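Local coordinates for protein beta-ketoacyl synthase (Pseudomonas aeruginosa, PDB 4CW4) that catalyses the condensation of acetyl-CoA with malonyl-ACP to form acetoacetyl-ACP, the primer of fatty acid synthesis, at residues A388-I394 with N544-L550. Numbering follows the deposited sequence.
Sequences AVTDVFI and NASGVVL
Ala388 and Leu550 open an antiparallel ladder with two backbone bonds, Ala388 N to Leu550 O at 2.9 Å and Leu550 N to Ala388 O at 2.8 Å. Phe393 and Ser546 do the same at the other end, Phe393 N to Ser546 O at 2.9 Å and Ser546 N to Phe393 O at 3.0 Å, both donors in the plane of the carbonyl they meet. Between these pairs Thr390 and Asp391 together face Val548, a classic beta bulge: Val548 O takes Thr390 N at a longish 3.3 Å, while Val548 N goes to Asp391 O at 2.9 Å. A psi of -26°, far from extended, fits the extra residue in at Thr390. Chi1 of 48° turns its OG1 against Val548 CG1, 3.4 Å away; its CG2 rests 3.6 Å from Leu550 CD1, the two side chains crossing at about a right angle. Arg633 of the second subunit sends NH1 to Thr390 O and pairs NH2 with Asp391 OD2 in a salt bridge. Ser546 OG bonds Thr413 OG1 and Asn536 OD1, Asn544 ND2 bonds Asp397 OD1 and Asn395 O, and Gln294 NE2 reaches Val392 O. Helices 288-301 and 409-425 sandwich the pair in the layered thiolase fold, while Pro10 and strand 532-539 take up outer-edge backbone groups. Buried polar groups are thus met by ladder, bulge and neighbours, and the bulge offers the partner's arginine a carbonyl and a carboxylate together.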
loop_
_atom_site.group_PDB
_atom_site.type_symbol
_atom_site.label_atom_id
_atom_site.label_comp_id
_atom_site.label_asym_id
_atom_site.label_seq_id
_atom_site.Cartn_x
_atom_site.Cartn_y
_atom_site.Cartn_z
ATOM N N ALA A 388 -15.379 11.183 18.342
ATOM C CA ALA A 388 -14.263 11.995 17.841
ATOM C C ALA A 388 -12.988 11.171 17.930
ATOM O O ALA A 388 -12.869 10.288 18.775
ATOM C CB ALA A 388 -14.113 13.274 18.645
ATOM N N VAL A 389 -12.048 11.422 17.039
ATOM C CA VAL A 389 -10.800 10.703 17.067
ATOM C C VAL A 389 -9.660 11.704 17.240
ATOM O O VAL A 389 -9.522 12.621 16.451
ATOM C CB VAL A 389 -10.601 9.872 15.802
ATOM C CG1 VAL A 389 -9.283 9.188 15.883
ATOM C CG2 VAL A 389 -11.690 8.830 15.672
ATOM N N THR A 390 -8.868 11.524 18.294
ATOM C CA THR A 390 -7.883 12.522 18.697
ATOM C C THR A 390 -6.446 12.138 18.380
ATOM O O THR A 390 -5.606 13.011 18.225
ATOM C CB THR A 390 -8.003 12.851 20.188
ATOM O OG1 THR A 390 -8.076 11.652 20.938
ATOM C CG2 THR A 390 -9.251 13.678 20.466
ATOM N N ASP A 391 -6.148 10.852 18.286
ATOM C CA ASP A 391 -4.785 10.422 18.040
ATOM C C ASP A 391 -4.764 8.990 17.586
ATOM O O ASP A 391 -5.612 8.173 18.000
ATOM C CB ASP A 391 -3.932 10.489 19.310
ATOM C CG ASP A 391 -3.239 11.844 19.515
ATOM O OD1 ASP A 391 -2.493 12.333 18.618
ATOM O OD2 ASP A 391 -3.453 12.418 20.595
ATOM N N VAL A 392 -3.754 8.690 16.775
ATOM C CA VAL A 392 -3.304 7.338 16.527
ATOM C C VAL A 392 -1.799 7.337 16.659
ATOM O O VAL A 392 -1.111 8.179 16.072
ATOM C CB VAL A 392 -3.678 6.855 15.104
ATOM C CG1 VAL A 392 -2.990 5.515 14.763
ATOM C CG2 VAL A 392 -5.202 6.728 14.962
ATOM N N PHE A 393 -1.296 6.390 17.428
ATOM C CA PHE A 393 0.139 6.206 17.587
ATOM C C PHE A 393 0.580 4.899 16.965
ATOM O O PHE A 393 -0.063 3.859 17.124
ATOM C CB PHE A 393 0.511 6.282 19.058
ATOM C CG PHE A 393 0.218 7.630 19.659
ATOM C CD1 PHE A 393 0.967 8.742 19.310
ATOM C CD2 PHE A 393 -0.836 7.792 20.529
ATOM C CE1 PHE A 393 0.658 9.987 19.835
ATOM C CE2 PHE A 393 -1.142 9.030 21.057
ATOM C CZ PHE A 393 -0.385 10.125 20.721
ATOM N N ILE A 394 1.688 4.983 16.238
ATOM C CA ILE A 394 2.237 3.885 15.480
ATOM C C ILE A 394 3.709 3.733 15.846
ATOM O O ILE A 394 4.465 4.702 15.809
ATOM C CB ILE A 394 2.130 4.178 13.967
ATOM C CG1 ILE A 394 0.653 4.179 13.533
ATOM C CG2 ILE A 394 2.940 3.176 13.157
ATOM C CD1 ILE A 394 0.397 4.721 12.113
ATOM N N ASN A 544 2.388 -1.830 14.562
ATOM C CA ASN A 544 1.543 -1.697 15.750
ATOM C C ASN A 544 0.882 -0.340 15.724
ATOM O O ASN A 544 1.505 0.647 15.340
ATOM C CB ASN A 544 2.362 -1.790 17.046
ATOM C CG ASN A 544 3.236 -3.029 17.106
ATOM O OD1 ASN A 544 2.787 -4.113 17.491
ATOM N ND2 ASN A 544 4.497 -2.876 16.728
ATOM N N ALA A 545 -0.366 -0.273 16.175
ATOM C CA ALA A 545 -1.052 1.009 16.273
ATOM C C ALA A 545 -2.094 0.975 17.354
ATOM O O ALA A 545 -2.689 -0.073 17.607
ATOM C CB ALA A 545 -1.693 1.405 14.937
ATOM N N SER A 546 -2.304 2.135 17.984
ATOM C CA SER A 546 -3.404 2.304 18.920
ATOM C C SER A 546 -4.079 3.640 18.667
ATOM O O SER A 546 -3.408 4.658 18.473
ATOM C CB SER A 546 -2.922 2.240 20.372
ATOM O OG SER A 546 -2.207 1.052 20.620
ATOM N N GLY A 547 -5.408 3.623 18.625
ATOM C CA GLY A 547 -6.191 4.826 18.405
ATOM C C GLY A 547 -7.042 5.220 19.595
ATOM O O GLY A 547 -7.477 4.355 20.369
ATOM N N VAL A 548 -7.316 6.517 19.707
ATOM C CA VAL A 548 -8.146 7.064 20.779
ATOM C C VAL A 548 -9.443 7.610 20.193
ATOM O O VAL A 548 -9.430 8.487 19.325
ATOM C CB VAL A 548 -7.403 8.196 21.528
ATOM C CG1 VAL A 548 -8.258 8.723 22.674
ATOM C CG2 VAL A 548 -6.074 7.698 22.053
ATOM N N VAL A 549 -10.563 7.092 20.685
ATOM C CA VAL A 549 -11.883 7.518 20.241
ATOM C C VAL A 549 -12.664 8.026 21.446
ATOM O O VAL A 549 -12.733 7.356 22.473
ATOM C CB VAL A 549 -12.676 6.346 19.593
ATOM C CG1 VAL A 549 -13.924 6.871 18.884
ATOM C CG2 VAL A 549 -11.803 5.532 18.655
ATOM N N LEU A 550 -13.231 9.218 21.311
ATOM C CA LEU A 550 -14.048 9.846 22.342
ATOM C C LEU A 550 -15.518 9.694 22.000
ATOM O O LEU A 550 -15.891 9.710 20.829
ATOM C CB LEU A 550 -13.724 11.338 22.450
ATOM C CG LEU A 550 -12.247 11.723 22.564
ATOM C CD1 LEU A 550 -12.114 13.246 22.671
ATOM C CD2 LEU A 550 -11.601 11.016 23.753
#